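Local coordinates for protein peptide methionine sulfoxide reductase MsrA (Corynebacterium diphtheriae, PDB 4D7L) that probably repairs oxidised proteins by reducing the S epimer of methionine sulfoxide back to methionine through thiol-disulfide exchange, at residues D35-G40 and T108-H113; G75-F80 and E115-V120; T89-A94 and Y208-E213. All blocks are in the same frame, centred on the assembly; numbering follows the deposited sequence.

How the interactions relate
Interaction 1 is a surface contact between two loops, whereas interactions 2 and 3 are buried and meet on neighbouring strands of the central mixed sheet. Interaction 2 packs helix 73-81 on strand 114-121 with no hydrogen bond between its segments, only alkyl groups and one CH-pi contact. Interaction 3 joins strands 86-94 and 208-209 at the edge of the sheet, with two backbone bonds in the strand pair and a third from Ala210 just after it. Interaction 1 has one backbone bond, the packing of one leucine side chain and a water bridge. A probable hydrogen bond, Glu118 OE1 to Ser90 OG at 2.6 Å, links the buried pair. His113, at the end of 108-113, packs against Phe93 and Tyr208.

Interaction 1: D35-G40 and T108-H113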
loop_
_atom_site.group_PDB
_atom_site.type_symbol
_atom_site.label_atom_id
_atom_site.label_comp_id
_atom_site.label_asym_id
_atom_site.label_seq_id
_atom_site.Cartn_x
_atom_site.Cartn_y
_atom_site.Cartn_z
ATOM N N ASP A 35 2.890 -22.885 -5.609
ATOM C CA ASP A 35 4.133 -22.522 -6.291
ATOM C C ASP A 35 4.793 -21.267 -5.705
ATOM O O ASP A 35 5.857 -20.864 -6.155
ATOM C CB ASP A 35 3.880 -22.265 -7.771
ATOM C CG ASP A 35 3.355 -23.483 -8.496
ATOM O OD1 ASP A 35 3.729 -24.607 -8.108
ATOM O OD2 ASP A 35 2.573 -23.304 -9.454
ATOM N N ALA A 36 4.167 -20.644 -4.715
ATOM C CA ALA A 36 4.676 -19.379 -4.203
ATOM C C ALA A 36 5.938 -19.587 -3.365
ATOM O O ALA A 36 6.199 -20.693 -2.904
ATOM C CB ALA A 36 3.602 -18.673 -3.398
ATOM N N LEU A 37 6.736 -18.533 -3.197
ATOM C CA LEU A 37 7.934 -18.613 -2.352
ATOM C C LEU A 37 7.559 -18.970 -0.918
ATOM O O LEU A 37 6.527 -18.522 -0.401
ATOM C CB LEU A 37 8.707 -17.279 -2.383
ATOM C CG LEU A 37 9.385 -16.999 -3.726
ATOM C CD1 LEU A 37 9.883 -15.559 -3.819
ATOM C CD2 LEU A 37 10.563 -17.976 -3.941
ATOM N N LYS A 38 8.404 -19.750 -0.259
ATOM C CA LYS A 38 8.067 -20.231 1.081
ATOM C C LYS A 38 8.239 -19.166 2.156
ATOM O O LYS A 38 7.587 -19.234 3.191
ATOM C CB LYS A 38 8.902 -21.468 1.439
ATOM C CG LYS A 38 8.566 -22.660 0.563
ATOM C CD LYS A 38 7.060 -22.893 0.482
ATOM N N GLY A 39 9.102 -18.187 1.910
ATOM C CA GLY A 39 9.328 -17.127 2.883
ATOM C C GLY A 39 9.987 -17.629 4.161
ATOM O O GLY A 39 10.854 -18.493 4.112
ATOM N N GLY A 40 9.594 -17.099 5.313
ATOM C CA GLY A 40 10.221 -17.551 6.541
ATOM C C GLY A 40 9.333 -17.268 7.725
ATOM O O GLY A 40 8.355 -16.526 7.610
ATOM N N THR A 108 10.076 -10.474 -7.207
ATOM C CA THR A 108 10.005 -11.568 -8.198
ATOM C C THR A 108 8.593 -11.833 -8.718
ATOM O O THR A 108 8.406 -12.575 -9.700
ATOM C CB THR A 108 10.512 -12.913 -7.639
ATOM O OG1 THR A 108 9.595 -13.378 -6.645
ATOM C CG2 THR A 108 11.920 -12.767 -7.033
ATOM N N GLY A 109 7.601 -11.302 -8.014
ATOM C CA GLY A 109 6.205 -11.581 -8.321
ATOM C C GLY A 109 5.723 -12.907 -7.739
ATOM O O GLY A 109 4.561 -13.247 -7.875
ATOM N N ARG A 110 6.601 -13.658 -7.073
ATOM C CA ARG A 110 6.226 -15.026 -6.653
ATOM C C ARG A 110 5.712 -15.127 -5.216
ATOM O O ARG A 110 5.626 -16.216 -4.667
ATOM C CB ARG A 110 7.421 -15.953 -6.859
ATOM C CG ARG A 110 7.802 -16.009 -8.339
ATOM C CD ARG A 110 9.150 -16.678 -8.564
ATOM N NE ARG A 110 9.196 -18.022 -8.011
ATOM C CZ ARG A 110 10.310 -18.747 -7.923
ATOM N NH1 ARG A 110 11.468 -18.250 -8.349
ATOM N NH2 ARG A 110 10.269 -19.964 -7.397
ATOM N N THR A 111 5.325 -13.995 -4.630
ATOM C CA THR A 111 4.721 -14.000 -3.302
ATOM C C THR A 111 3.237 -13.676 -3.348
ATOM O O THR A 111 2.544 -13.875 -2.364
ATOM C CB THR A 111 5.359 -12.955 -2.349
ATOM O OG1 THR A 111 4.953 -11.637 -2.756
ATOM C CG2 THR A 111 6.914 -13.060 -2.303
ATOM N N ASN A 112 2.794 -13.124 -4.479
ATOM C CA ASN A 112 1.439 -12.583 -4.691
ATOM C C ASN A 112 1.096 -11.354 -3.854
ATOM O O ASN A 112 -0.012 -10.824 -3.966
ATOM C CB ASN A 112 0.375 -13.674 -4.469
ATOM C CG ASN A 112 0.394 -14.725 -5.568
ATOM O OD1 ASN A 112 0.985 -14.505 -6.633
ATOM N ND2 ASN A 112 -0.271 -15.869 -5.329
ATOM N N HIS A 113 2.032 -10.858 -3.049
ATOM C CA HIS A 113 1.738 -9.654 -2.273
ATOM C C HIS A 113 1.706 -8.377 -3.108
ATOM O O HIS A 113 2.282 -8.297 -4.199
ATOM C CB HIS A 113 2.767 -9.433 -1.155
ATOM C CG HIS A 113 2.683 -10.426 -0.042
ATOM N ND1 HIS A 113 1.596 -10.509 0.798
ATOM C CD2 HIS A 113 3.567 -11.367 0.383
ATOM C CE1 HIS A 113 1.808 -11.465 1.689
ATOM N NE2 HIS A 113 2.995 -11.997 1.462
HETATM O O HOH W 1 6.543 -19.218 -8.317
#
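Leu37 is the residue through which the N-terminal loop grips the turn at 108-113, and its backbone N makes the one hydrogen bond between the segments. That N donates to Arg110 O at 3.0 Å in a nearly straight bond, with an N-H...O angle of 165°, although the donor is tilted 26° from the carbonyl plane. The same oxygen lies 3.3 Å from Ala36 CA, and the backbones come nearest here, with Ala36 CA 5.2 Å from Arg110 CA. Leu37 CG stands anti to its own carbonyl carbon (chi1 -70°), a setting that carries the branched end across the Arg110 chain at about a right angle. CG then rests 3.8 Å from Arg110 CB, while CD1 approaches CG2 of the buried Thr111. These atoms, with the backbone bond, are the close-packed part of the contact; CD1 also lies 3.6 Å from Thr108 OG1.

The receiving turn follows helix 103-107: Gly109, with positive phi, is the first residue to leave helical geometry. Two consecutive ST turns shape what comes next. In the first, Thr108 OG1 accepts from Arg110 N at 3.0 Å, and this hydroxyl is also hydrogen-bonded to Glu105 O; in the second, Thr111 OG1 accepts from His113 N.

Toward solvent the contact becomes looser. Leu37 CD2 sits over one face of the Arg110 guanidinium, 3.9 Å above its plane but displaced to the rim, so the overlap is partial. A bend at chi3 turns the arginine chain along this outer side, where NE donates to a water that in turn donates to Asp35 O. Only the backbone oxygen of Asp35 takes part in this bridge, since its carboxylate leads away from the turn.

Interaction 2: G75-F80 and E115-V120; sequences GAEKLF and EIVEVV
Helix-on-sheet packing of the MsrA catalytic domain is represented here by helix 73-81, which begins just after the active-site Cys72 predicted for this enzyme, lying against strand 114-121 of the central sheet. The segment axes approach to 8.4 Å and run nearly parallel, at a crossing angle of -17°. Val117 and Val119, two residues apart on the strand, both direct their CB atoms at the helix and meet residues one turn apart on it.

Val117 divides its methyls between two targets. CG2 is 3.6 Å from Ala76 CB and also faces the backbone at Glu77 N, which indicates that the helix comes down closely on the strand where its side chain is small. CG1, placed anti to the valine N (chi1 -178°), meets the aliphatic part of Glu77 at an oblique angle, 4.1 Å from CG. Beyond that carbon the glutamate chain extends past the valine. Its carboxylate is buried but satisfied: OE2 bonds to Thr89 OG1 and OE1 to Gln216 N.

Val119 uses CG2 alone, and the partner is the Phe80 ring. The methyl stands over one face, 4.2 Å from the centroid and 25° off the ring normal, a CH-pi geometry. Its closest ring atom is CG, at 3.8 Å, showing that it sits toward the CB side of the ring and not over the middle. Leu79 CD2 rests on the opposite face, 4.0 Å above the plane, so a methyl lies over each face, each displaced toward the rim.

Further support for Phe80 comes from Ile68 on strand 64-69 and from Leu131 and Ala135 on helix 128-137. Strand 114-121 itself runs between strands 64-69 and 86-94, with backbone bonds to both, and helix 73-81 also touches the latter where Glu77 meets Val91.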
loop_
_atom_site.group_PDB
_atom_site.type_symbol
_atom_site.label_atom_id
_atom_site.label_comp_id
_atom_site.label_asym_id
_atom_site.label_seq_id
_atom_site.Cartn_x
_atom_site.Cartn_y
_atom_site.Cartn_z
ATOM N N GLY A 75 6.475 6.551 -2.667
ATOM C CA GLY A 75 5.716 7.767 -2.911
ATOM C C GLY A 75 4.414 7.729 -2.148
ATOM O O GLY A 75 3.952 8.738 -1.630
ATOM N N ALA A 76 3.805 6.552 -2.099
ATOM C CA ALA A 76 2.558 6.398 -1.386
ATOM C C ALA A 76 2.742 6.653 0.105
ATOM O O ALA A 76 1.887 7.263 0.728
ATOM C CB ALA A 76 1.989 4.994 -1.626
ATOM N N GLU A 77 3.850 6.193 0.687
ATOM C CA GLU A 77 4.016 6.389 2.133
ATOM C C GLU A 77 4.128 7.875 2.464
ATOM O O GLU A 77 3.573 8.346 3.463
ATOM C CB GLU A 77 5.253 5.658 2.691
ATOM C CG GLU A 77 5.094 5.451 4.236
ATOM C CD GLU A 77 6.399 5.195 5.005
ATOM O OE1 GLU A 77 7.471 4.989 4.387
ATOM O OE2 GLU A 77 6.345 5.193 6.255
ATOM N N LYS A 78 4.874 8.595 1.635
ATOM C CA LYS A 78 5.073 10.042 1.835
ATOM C C LYS A 78 3.734 10.776 1.760
ATOM O O LYS A 78 3.445 11.658 2.581
ATOM C CB LYS A 78 6.079 10.591 0.808
ATOM C CG LYS A 78 6.404 12.110 0.915
ATOM C CD LYS A 78 7.547 12.435 -0.068
ATOM C CE LYS A 78 7.837 13.930 -0.275
ATOM N NZ LYS A 78 7.613 14.794 0.901
ATOM N N LEU A 79 2.917 10.404 0.779
ATOM C CA LEU A 79 1.582 10.989 0.619
ATOM C C LEU A 79 0.782 10.885 1.906
ATOM O O LEU A 79 0.138 11.848 2.362
ATOM C CB LEU A 79 0.828 10.267 -0.508
ATOM C CG LEU A 79 -0.615 10.735 -0.711
ATOM C CD1 LEU A 79 -0.606 12.095 -1.425
ATOM C CD2 LEU A 79 -1.416 9.695 -1.465
ATOM N N PHE A 80 0.829 9.710 2.515
ATOM C CA PHE A 80 0.020 9.525 3.714
ATOM C C PHE A 80 0.650 10.069 4.993
ATOM O O PHE A 80 -0.083 10.627 5.820
ATOM C CB PHE A 80 -0.348 8.039 3.865
ATOM C CG PHE A 80 -1.427 7.623 2.910
ATOM C CD1 PHE A 80 -2.729 8.070 3.111
ATOM C CD2 PHE A 80 -1.138 6.862 1.781
ATOM C CE1 PHE A 80 -3.742 7.748 2.211
ATOM C CE2 PHE A 80 -2.154 6.512 0.872
ATOM C CZ PHE A 80 -3.454 6.964 1.084
ATOM N N GLU A 115 2.434 -4.063 -2.840
ATOM C CA GLU A 115 3.142 -3.066 -2.046
ATOM C C GLU A 115 2.122 -2.214 -1.310
ATOM O O GLU A 115 1.277 -1.570 -1.936
ATOM C CB GLU A 115 4.051 -2.201 -2.922
ATOM C CG GLU A 115 5.246 -2.997 -3.460
ATOM C CD GLU A 115 6.318 -2.124 -4.111
ATOM O OE1 GLU A 115 6.184 -0.875 -4.124
ATOM O OE2 GLU A 115 7.292 -2.714 -4.631
ATOM N N ILE A 116 2.230 -2.220 0.011
ATOM C CA ILE A 116 1.215 -1.656 0.899
ATOM C C ILE A 116 1.791 -0.612 1.825
ATOM O O ILE A 116 2.900 -0.784 2.346
ATOM C CB ILE A 116 0.568 -2.768 1.764
ATOM C CG1 ILE A 116 -0.292 -3.679 0.878
ATOM C CG2 ILE A 116 -0.249 -2.188 2.952
ATOM C CD1 ILE A 116 -1.561 -2.980 0.323
ATOM N N VAL A 117 1.022 0.456 2.035
ATOM C CA VAL A 117 1.264 1.406 3.102
ATOM C C VAL A 117 0.307 1.132 4.248
ATOM O O VAL A 117 -0.916 1.126 4.054
ATOM C CB VAL A 117 1.056 2.864 2.648
ATOM C CG1 VAL A 117 1.370 3.850 3.815
ATOM C CG2 VAL A 117 1.916 3.189 1.437
ATOM N N GLU A 118 0.874 0.858 5.417
ATOM C CA GLU A 118 0.125 0.797 6.663
ATOM C C GLU A 118 -0.130 2.240 7.103
ATOM O O GLU A 118 0.815 2.986 7.323
ATOM C CB GLU A 118 0.919 0.048 7.730
ATOM C CG GLU A 118 0.276 0.107 9.135
ATOM C CD GLU A 118 1.174 -0.444 10.230
ATOM O OE1 GLU A 118 2.423 -0.407 10.088
ATOM O OE2 GLU A 118 0.625 -0.907 11.252
ATOM N N VAL A 119 -1.393 2.638 7.181
ATOM C CA VAL A 119 -1.751 3.995 7.569
ATOM C C VAL A 119 -2.489 3.968 8.906
ATOM O O VAL A 119 -3.614 3.472 9.002
ATOM C CB VAL A 119 -2.631 4.660 6.510
ATOM C CG1 VAL A 119 -2.938 6.109 6.903
ATOM C CG2 VAL A 119 -1.943 4.609 5.168
ATOM N N VAL A 120 -1.843 4.474 9.936
ATOM C CA VAL A 120 -2.473 4.552 11.237
ATOM C C VAL A 120 -2.960 5.973 11.459
ATOM O O VAL A 120 -2.179 6.909 11.355
ATOM C CB VAL A 120 -1.509 4.163 12.346
ATOM C CG1 VAL A 120 -2.208 4.211 13.692
ATOM C CG2 VAL A 120 -0.946 2.757 12.072
#

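Interaction 3: T89-A94 and Y208-E213; sequences TSVGFA and YMAEDE
Phe93 and Tyr208 form an antiparallel hydrogen-bonded pair. Phe93 N donates to Tyr208 O at 2.8 Å, and Tyr208 N returns a bond to Phe93 O; in both the donor lies in the carbonyl plane. Next along, Gly92 faces Met209 as a non-hydrogen-bonded pair. Gly92, having no side chain, lets the chains close until the two CA atoms are only 4.1 Å apart, and its CA lies 3.1 Å from Tyr208 O in a CA-H...O contact. Beyond this pair Ala210 N donates to Val91 O on a lone pair, with an N-H...O angle of 170°; that oxygen also accepts from Gln215 NE2.

The Phe93 side chain can be traced along this border. CB lies 4.0 Å from Tyr208 O with CG just beyond, and CD2 comes nearer to that oxygen, at 3.7 Å. Farther out CE2 lies beside both CA and CB of Ala210, and CZ ends 3.7 Å from Ala210 CB. With CG anti to its carbonyl carbon (chi1 -43°), the ring reaches along the partner chain as far as Ala210.

On the other side of the pairing, Met209 bends at chi3 to bring CE to Ser90 CB, at 3.6 Å. Strand 208-209 is the outermost on this side of the sheet; strand 86-94 separates it from 114-121, while helix 103-107 packs on Phe93 and Tyr73 of helix 73-81 touches Val91 and Ala210.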
loop_
_atom_site.group_PDB
_atom_site.type_symbol
_atom_site.label_atom_id
_atom_site.label_comp_id
_atom_site.label_asym_id
_atom_site.label_seq_id
_atom_site.Cartn_x
_atom_site.Cartn_y
_atom_site.Cartn_z
ATOM N N THR A 89 2.959 5.712 9.827
ATOM C CA THR A 89 2.894 4.887 8.620
ATOM C C THR A 89 4.063 3.893 8.573
ATOM O O THR A 89 5.082 4.087 9.243
ATOM C CB THR A 89 2.946 5.719 7.310
ATOM O OG1 THR A 89 4.223 6.365 7.209
ATOM C CG2 THR A 89 1.817 6.756 7.251
ATOM N N SER A 90 3.908 2.833 7.793
ATOM C CA SER A 90 5.047 1.983 7.421
ATOM C C SER A 90 4.772 1.419 6.037
ATOM O O SER A 90 3.659 1.562 5.523
ATOM C CB SER A 90 5.277 0.850 8.441
ATOM O OG SER A 90 4.272 -0.155 8.337
ATOM N N VAL A 91 5.784 0.810 5.432
ATOM C CA VAL A 91 5.604 0.135 4.160
ATOM C C VAL A 91 5.948 -1.333 4.261
ATOM O O VAL A 91 6.751 -1.783 5.108
ATOM C CB VAL A 91 6.453 0.766 3.028
ATOM C CG1 VAL A 91 5.939 2.181 2.733
ATOM C CG2 VAL A 91 7.946 0.781 3.388
ATOM N N GLY A 92 5.314 -2.107 3.400
ATOM C CA GLY A 92 5.513 -3.533 3.475
ATOM C C GLY A 92 4.605 -4.217 2.482
ATOM O O GLY A 92 4.251 -3.656 1.440
ATOM N N PHE A 93 4.197 -5.427 2.849
ATOM C CA PHE A 93 3.612 -6.373 1.902
ATOM C C PHE A 93 2.383 -7.056 2.477
ATOM O O PHE A 93 2.393 -7.517 3.626
ATOM C CB PHE A 93 4.655 -7.439 1.533
ATOM C CG PHE A 93 6.030 -6.865 1.284
ATOM C CD1 PHE A 93 6.257 -6.045 0.185
ATOM C CD2 PHE A 93 7.083 -7.140 2.147
ATOM C CE1 PHE A 93 7.524 -5.491 -0.050
ATOM C CE2 PHE A 93 8.352 -6.597 1.920
ATOM C CZ PHE A 93 8.566 -5.774 0.813
ATOM N N ALA A 94 1.326 -7.118 1.681
ATOM C CA ALA A 94 0.122 -7.831 2.087
ATOM C C ALA A 94 -0.700 -8.192 0.856
ATOM O O ALA A 94 -0.504 -7.614 -0.220
ATOM C CB ALA A 94 -0.714 -6.993 3.075
ATOM N N TYR A 208 3.188 -7.581 6.415
ATOM C CA TYR A 208 4.598 -7.800 6.735
ATOM C C TYR A 208 5.401 -6.557 6.417
ATOM O O TYR A 208 5.376 -6.091 5.281
ATOM C CB TYR A 208 5.159 -8.991 5.925
ATOM C CG TYR A 208 4.387 -10.264 6.147
ATOM C CD1 TYR A 208 4.532 -10.985 7.342
ATOM C CD2 TYR A 208 3.512 -10.753 5.173
ATOM C CE1 TYR A 208 3.833 -12.173 7.565
ATOM C CE2 TYR A 208 2.799 -11.940 5.396
ATOM C CZ TYR A 208 2.967 -12.638 6.582
ATOM O OH TYR A 208 2.274 -13.820 6.783
ATOM N N MET A 209 6.107 -6.020 7.404
ATOM C CA MET A 209 6.901 -4.821 7.157
ATOM C C MET A 209 8.079 -5.104 6.259
ATOM O O MET A 209 8.739 -6.125 6.419
ATOM C CB MET A 209 7.423 -4.219 8.464
ATOM C CG MET A 209 6.381 -3.673 9.397
ATOM S SD MET A 209 7.203 -2.839 10.792
ATOM C CE MET A 209 7.735 -1.306 10.060
ATOM N N ALA A 210 8.371 -4.166 5.354
ATOM C CA ALA A 210 9.584 -4.212 4.550
ATOM C C ALA A 210 10.809 -3.870 5.408
ATOM O O ALA A 210 10.663 -3.344 6.511
ATOM C CB ALA A 210 9.463 -3.243 3.363
ATOM N N GLU A 211 12.003 -4.140 4.876
ATOM C CA GLU A 211 13.262 -3.809 5.522
ATOM C C GLU A 211 13.316 -2.353 5.984
ATOM O O GLU A 211 12.653 -1.492 5.419
ATOM C CB GLU A 211 14.435 -4.065 4.550
ATOM C CG GLU A 211 14.706 -5.567 4.271
ATOM C CD GLU A 211 13.828 -6.163 3.150
ATOM O OE1 GLU A 211 12.812 -5.551 2.745
ATOM O OE2 GLU A 211 14.170 -7.262 2.675
ATOM N N ASP A 212 14.120 -2.086 7.004
ATOM C CA ASP A 212 14.268 -0.732 7.556
ATOM C C ASP A 212 14.579 0.361 6.515
ATOM O O ASP A 212 14.085 1.497 6.600
ATOM C CB ASP A 212 15.371 -0.758 8.623
ATOM C CG ASP A 212 15.598 0.605 9.269
ATOM O OD1 ASP A 212 14.688 1.098 9.977
ATOM O OD2 ASP A 212 16.688 1.176 9.060
ATOM N N GLU A 213 15.396 0.012 5.529
ATOM C CA GLU A 213 15.801 0.949 4.487
ATOM C C GLU A 213 14.616 1.520 3.722
ATOM O O GLU A 213 14.681 2.655 3.233
ATOM C CB GLU A 213 16.768 0.267 3.490
ATOM C CG GLU A 213 18.143 -0.023 4.074
ATOM C CD GLU A 213 18.192 -1.246 5.020
ATOM O OE1 GLU A 213 17.222 -2.042 5.088
ATOM O OE2 GLU A 213 19.224 -1.401 5.714
#